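PDB 6LXU: L-methionine gamma-lyase from Fusobacterium nucleatum subsp. nucleatum, which belongs to the Cys/Met metabolism family of pyridoxal-phosphate-dependent enzymes and assembles from four copies of the same chain. Local coordinates for residues A[72-77]-A[224-229]; A[9-14]-A[262-267]. All blocks are in the same frame, centred on the assembly; numbering follows the deposited sequence. Where two conformers were deposited one is given.

Interaction 1 (A[72-77]-A[224-229]); sequences NKIAAL and LVVTRQ
Ile-74, on the side of helix 65-78 that faces the sheet, sets its side chain down between Leu-224 and Val-226, two residues that point the same way from strand 223-227. The side chains meet by apolar contacts alone. From Ile-74, CG1 does most of the touching: it lies 3.8 Å from Val-226 CG2 and, on its other flank, 3.9 Å from Leu-224 CD1. Its chi1 of -170° carries CG1 away from the backbone N, while the branch methyl CG2 takes the position between N and carbonyl carbon. That methyl adds a second point of contact, 3.9 Å from Val-226 CG2. Leu-224 answers mainly with one methyl, CD1, which runs slantwise across the isoleucine and also meets its CB; CD2 only grazes Ile-74 CG2 at 4.2 Å.

Val-226 also reaches the helix backbone. With chi1 at -178° its two methyls are shared out: CG2 serves Ile-74 and rests 3.7 Å from the carbonyl oxygen of that residue, whereas CG1 turns to the next residue and sits 3.8 Å from Ala-75 CA. The small Ala-75 is consistent with the close approach here, the CA atoms of Ala-75 and Val-226 being 5.5 Å apart. All four residues are buried, and the short axes of helix and strand cross at -53°.

Strand 223-227 lies between 82-86 and 205-209 and runs antiparallel to both, the one reversed strand of the seven-stranded sheet familiar from fold type I pyridoxal-phosphate enzymes. Helix 65-78 packs on one face of that sheet; on the other side of the strand Val-225 points away from the helix and packs against Ile-205 and Val-207, while Leu-77 and Ala-76 of the helix meet helix 11-17.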
loop_
_atom_site.group_PDB
_atom_site.type_symbol
_atom_site.label_atom_id
_atom_site.label_comp_id
_atom_site.label_asym_id
_atom_site.label_seq_id
_atom_site.Cartn_x
_atom_site.Cartn_y
_atom_site.Cartn_z
ATOM N N ASN A 72 -2.123 -5.533 20.397
ATOM C CA ASN A 72 -2.742 -4.967 21.602
ATOM C C ASN A 72 -4.259 -4.867 21.476
ATOM O O ASN A 72 -4.985 -5.099 22.450
ATOM C CB ASN A 72 -2.174 -3.572 21.890
ATOM C CG ASN A 72 -0.736 -3.586 22.323
ATOM O OD1 ASN A 72 -0.219 -4.591 22.750
ATOM N ND2 ASN A 72 -0.094 -2.431 22.242
ATOM N N LYS A 73 -4.734 -4.522 20.289
ATOM C CA LYS A 73 -6.175 -4.393 20.040
ATOM C C LYS A 73 -6.883 -5.718 20.184
ATOM O O LYS A 73 -7.917 -5.805 20.847
ATOM C CB LYS A 73 -6.471 -3.829 18.649
ATOM C CG LYS A 73 -6.317 -2.335 18.552
ATOM C CD LYS A 73 -6.613 -1.793 17.168
ATOM C CE LYS A 73 -6.321 -0.307 17.120
ATOM N NZ LYS A 73 -7.248 0.475 17.980
ATOM N N ILE A 74 -6.371 -6.773 19.543
ATOM C CA ILE A 74 -7.048 -8.055 19.664
ATOM C C ILE A 74 -6.970 -8.589 21.102
ATOM O O ILE A 74 -7.934 -9.183 21.597
ATOM C CB ILE A 74 -6.580 -9.075 18.604
ATOM C CG1 ILE A 74 -7.472 -10.321 18.607
ATOM C CG2 ILE A 74 -5.132 -9.486 18.803
ATOM C CD1 ILE A 74 -8.937 -10.080 18.280
ATOM N N ALA A 75 -5.848 -8.370 21.778
ATOM C CA ALA A 75 -5.769 -8.749 23.184
ATOM C C ALA A 75 -6.832 -8.007 24.008
ATOM O O ALA A 75 -7.476 -8.612 24.870
ATOM C CB ALA A 75 -4.391 -8.483 23.738
ATOM N N ALA A 76 -7.015 -6.711 23.759
ATOM C CA ALA A 76 -8.044 -5.961 24.479
ATOM C C ALA A 76 -9.440 -6.494 24.196
ATOM O O ALA A 76 -10.278 -6.593 25.113
ATOM C CB ALA A 76 -7.958 -4.481 24.138
ATOM N N LEU A 77 -9.715 -6.845 22.940
ATOM C CA LEU A 77 -11.028 -7.362 22.567
ATOM C C LEU A 77 -11.343 -8.715 23.183
ATOM O O LEU A 77 -12.487 -8.951 23.580
ATOM C CB LEU A 77 -11.168 -7.432 21.045
ATOM C CG LEU A 77 -11.226 -6.066 20.350
ATOM C CD1 LEU A 77 -11.012 -6.227 18.854
ATOM C CD2 LEU A 77 -12.531 -5.329 20.616
ATOM N N LEU A 224 -4.205 -14.231 14.274
ATOM C CA LEU A 224 -3.956 -13.595 15.567
ATOM C C LEU A 224 -4.055 -14.625 16.667
ATOM O O LEU A 224 -4.845 -15.572 16.588
ATOM C CB LEU A 224 -4.947 -12.462 15.836
ATOM C CG LEU A 224 -4.905 -11.292 14.863
ATOM C CD1 LEU A 224 -6.139 -10.426 14.961
ATOM C CD2 LEU A 224 -3.649 -10.477 15.055
ATOM N N VAL A 225 -3.236 -14.431 17.702
ATOM C CA VAL A 225 -3.253 -15.247 18.912
ATOM C C VAL A 225 -3.398 -14.324 20.107
ATOM O O VAL A 225 -2.761 -13.279 20.135
ATOM C CB VAL A 225 -1.936 -16.050 19.048
ATOM C CG1 VAL A 225 -1.914 -16.879 20.330
ATOM C CG2 VAL A 225 -1.692 -16.935 17.835
ATOM N N VAL A 226 -4.216 -14.724 21.090
ATOM C CA VAL A 226 -4.272 -14.024 22.373
ATOM C C VAL A 226 -4.093 -15.034 23.492
ATOM O O VAL A 226 -4.745 -16.069 23.520
ATOM C CB VAL A 226 -5.580 -13.253 22.580
ATOM C CG1 VAL A 226 -5.551 -12.502 23.916
ATOM C CG2 VAL A 226 -5.795 -12.256 21.445
ATOM N N THR A 227 -3.199 -14.706 24.428
ATOM C CA THR A 227 -2.944 -15.561 25.577
ATOM C C THR A 227 -2.218 -14.767 26.663
ATOM O O THR A 227 -2.008 -13.564 26.543
ATOM C CB THR A 227 -2.190 -16.843 25.132
ATOM O OG1 THR A 227 -2.091 -17.757 26.229
ATOM C CG2 THR A 227 -0.797 -16.563 24.622
ATOM N N ARG A 228 -1.837 -15.477 27.731
ATOM C CA ARG A 228 -1.056 -14.873 28.816
ATOM C C ARG A 228 0.337 -14.515 28.320
ATOM O O ARG A 228 0.871 -15.180 27.412
ATOM C CB ARG A 228 -0.888 -15.839 29.997
ATOM C CG ARG A 228 -2.142 -16.358 30.634
ATOM C CD ARG A 228 -1.825 -17.387 31.715
ATOM N NE ARG A 228 -1.246 -18.668 31.275
ATOM C CZ ARG A 228 -1.928 -19.779 30.924
ATOM N NH1 ARG A 228 -3.254 -19.775 30.873
ATOM N NH2 ARG A 228 -1.276 -20.883 30.601
ATOM N N GLN A 229 0.943 -13.492 28.914
ATOM C CA GLN A 229 2.238 -12.990 28.444
ATOM C C GLN A 229 3.317 -14.058 28.348
ATOM O O GLN A 229 4.070 -14.079 27.365
ATOM C CB GLN A 229 2.754 -11.861 29.344
ATOM C CG GLN A 229 3.901 -11.071 28.740
ATOM C CD GLN A 229 3.439 -10.193 27.608
ATOM O OE1 GLN A 229 2.507 -9.403 27.784
ATOM N NE2 GLN A 229 4.069 -10.320 26.439
#

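Interaction 2 (A[9-14]-A[262-267]); sequences SGLGTT and TFEIRM
Leu-11 is the first residue of 9-14 to touch the other helix, and it does so with a single methyl. The side chain was modelled in two conformers; in the one given, CD2 stands 3.6 Å from Phe-263 CD2, approaching the ring obliquely, and 3.7 Å from Glu-264 CB. A chi1 of -173° swings the leucine away from its own backbone N and out to this methyl contact. Leu-11 and Glu-264 run alongside each other, pointing opposite ways. Leu-11 also packs on Leu-77 of helix 65-78.

Gly-12 comes next, the residue whose CA lies nearest the partner, 5.1 Å from Glu-264 CA. With no side chain in the way, the extended Glu-264 brings its carboxylate right up to the glycine backbone, OE1 sitting 3.4 Å from Gly-12 CA. What meets here is two helix beginnings, the first turn of 11-17 against the first turn of 263-282, the long helix that leads from the large, cofactor-binding domain to the five-stranded sheet of the C-terminal domain. The negative charge lies by the amino end of helix 11-17, which would probably favour it. Its firm polar partner is on the second subunit: Glu-264 OE2 is hydrogen-bonded to Asn-383 ND2 of that chain.

Thr-13 points away from 262-267 and gives its OG1 to the same subunit interface, hydrogen-bonded to Asp-386 and the backbone N of Asn-383, both of the second subunit. Thr-14 then folds back on the start of the helix: its OG1 donates to Gly-10 O at 2.9 Å, arriving 42° above the carbonyl plane, and its backbone N is bonded to that same oxygen, which is thus gripped twice.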
loop_
_atom_site.group_PDB
_atom_site.type_symbol
_atom_site.label_atom_id
_atom_site.label_comp_id
_atom_site.label_asym_id
_atom_site.label_seq_id
_atom_site.Cartn_x
_atom_site.Cartn_y
_atom_site.Cartn_z
ATOM N N SER A 9 -15.049 0.537 28.779
ATOM C CA SER A 9 -15.416 1.057 27.467
ATOM C C SER A 9 -16.160 0.004 26.664
ATOM O O SER A 9 -15.930 -1.197 26.816
ATOM C CB SER A 9 -14.180 1.514 26.705
ATOM O OG SER A 9 -13.575 2.621 27.344
ATOM N N GLY A 10 -17.061 0.460 25.809
ATOM C CA GLY A 10 -17.783 -0.420 24.916
ATOM C C GLY A 10 -16.883 -1.031 23.844
ATOM O O GLY A 10 -15.738 -0.616 23.646
ATOM N N LEU A 11 -17.421 -2.029 23.154
ATOM C CA LEU A 11 -16.605 -2.777 22.199
ATOM C C LEU A 11 -16.179 -1.911 21.003
ATOM O O LEU A 11 -15.047 -2.063 20.533
ATOM C CB LEU A 11 -17.300 -4.077 21.766
ATOM C CG LEU A 11 -16.465 -5.019 20.886
ATOM C CD1 LEU A 11 -16.721 -6.476 21.216
ATOM C CD2 LEU A 11 -16.784 -4.765 19.421
ATOM N N GLY A 12 -17.045 -1.028 20.507
ATOM C CA GLY A 12 -16.650 -0.129 19.416
ATOM C C GLY A 12 -15.547 0.824 19.842
ATOM O O GLY A 12 -14.553 1.011 19.147
ATOM N N THR A 13 -15.703 1.436 21.022
ATOM C CA THR A 13 -14.665 2.305 21.568
ATOM C C THR A 13 -13.334 1.562 21.645
ATOM O O THR A 13 -12.282 2.082 21.268
ATOM C CB THR A 13 -15.075 2.806 22.951
ATOM O OG1 THR A 13 -16.342 3.453 22.807
ATOM C CG2 THR A 13 -14.049 3.756 23.517
ATOM N N THR A 14 -13.394 0.333 22.145
ATOM C CA THR A 14 -12.202 -0.490 22.306
ATOM C C THR A 14 -11.561 -0.851 20.962
ATOM O O THR A 14 -10.353 -0.697 20.774
ATOM C CB THR A 14 -12.544 -1.760 23.115
ATOM O OG1 THR A 14 -13.025 -1.364 24.408
ATOM C CG2 THR A 14 -11.343 -2.672 23.305
ATOM N N THR A 262 -14.418 -0.525 12.166
ATOM C CA THR A 262 -15.835 -0.794 11.947
ATOM C C THR A 262 -16.269 -2.159 12.483
ATOM O O THR A 262 -17.388 -2.591 12.223
ATOM C CB THR A 262 -16.191 -0.687 10.457
ATOM O OG1 THR A 262 -15.394 -1.600 9.694
ATOM C CG2 THR A 262 -16.023 0.746 9.968
ATOM N N PHE A 263 -15.420 -2.829 13.270
ATOM C CA PHE A 263 -15.711 -4.193 13.727
ATOM C C PHE A 263 -17.066 -4.288 14.438
ATOM O O PHE A 263 -17.868 -5.191 14.144
ATOM C CB PHE A 263 -14.579 -4.676 14.633
ATOM C CG PHE A 263 -14.817 -6.031 15.234
ATOM C CD1 PHE A 263 -14.869 -7.170 14.445
ATOM C CD2 PHE A 263 -14.969 -6.174 16.600
ATOM C CE1 PHE A 263 -15.092 -8.420 15.010
ATOM C CE2 PHE A 263 -15.190 -7.427 17.167
ATOM C CZ PHE A 263 -15.246 -8.546 16.372
ATOM N N GLU A 264 -17.342 -3.387 15.379
ATOM C CA GLU A 264 -18.589 -3.490 16.137
ATOM C C GLU A 264 -19.805 -3.381 15.229
ATOM O O GLU A 264 -20.721 -4.204 15.293
ATOM C CB GLU A 264 -18.669 -2.414 17.219
ATOM C CG GLU A 264 -19.957 -2.473 18.032
ATOM C CD GLU A 264 -20.122 -1.324 18.988
ATOM O OE1 GLU A 264 -19.945 -0.162 18.591
ATOM O OE2 GLU A 264 -20.473 -1.595 20.165
ATOM N N ILE A 265 -19.841 -2.338 14.402
ATOM C CA ILE A 265 -21.006 -2.111 13.554
ATOM C C ILE A 265 -21.114 -3.156 12.452
ATOM O O ILE A 265 -22.223 -3.494 12.044
ATOM C CB ILE A 265 -21.093 -0.667 12.997
ATOM C CG1 ILE A 265 -19.810 -0.215 12.286
ATOM C CG2 ILE A 265 -21.482 0.284 14.130
ATOM C CD1 ILE A 265 -19.971 1.059 11.478
ATOM N N ARG A 266 -19.986 -3.658 11.954
ATOM C CA ARG A 266 -20.041 -4.740 10.975
ATOM C C ARG A 266 -20.654 -5.981 11.609
ATOM O O ARG A 266 -21.573 -6.575 11.058
ATOM C CB ARG A 266 -18.661 -5.069 10.401
ATOM C CG ARG A 266 -18.133 -4.001 9.450
ATOM C CD ARG A 266 -16.831 -4.377 8.753
ATOM N NE ARG A 266 -15.683 -4.496 9.659
ATOM C CZ ARG A 266 -15.171 -5.638 10.136
ATOM N NH1 ARG A 266 -15.717 -6.817 9.824
ATOM N NH2 ARG A 266 -14.121 -5.603 10.943
ATOM N N MET A 267 -20.152 -6.389 12.766
ATOM C CA MET A 267 -20.692 -7.601 13.391
ATOM C C MET A 267 -22.175 -7.462 13.719
ATOM O O MET A 267 -22.947 -8.414 13.559
ATOM C CB MET A 267 -19.902 -7.988 14.642
ATOM C CG MET A 267 -18.455 -8.387 14.371
ATOM S SD MET A 267 -18.191 -9.526 13.004
ATOM C CE MET A 267 -19.140 -10.937 13.565
#

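How the interactions relate
Interaction 1 and interaction 2 lie with their centres about 16 Å apart and are joined through one helix pair. Helix 65-78 faces strand 223-227 on one side and helix 11-17 on another, where Ala-76 CB is 3.9 Å from Thr-14 CG2 and Leu-77 CD2 is 4.0 Å from Leu-11 CG. The contacts thus form a continuous series: sheet strand, helix 65-78, helix 11-17, helix 263-282. Along the chain, 72-77 and 224-229 fall between 9-14 and 262-267, so interaction 1 is nested inside interaction 2. Interaction 1 is internal to the subunit, whereas interaction 2 also borders the second subunit, placing the N-terminal helix between the sheet's helical layer and the interface.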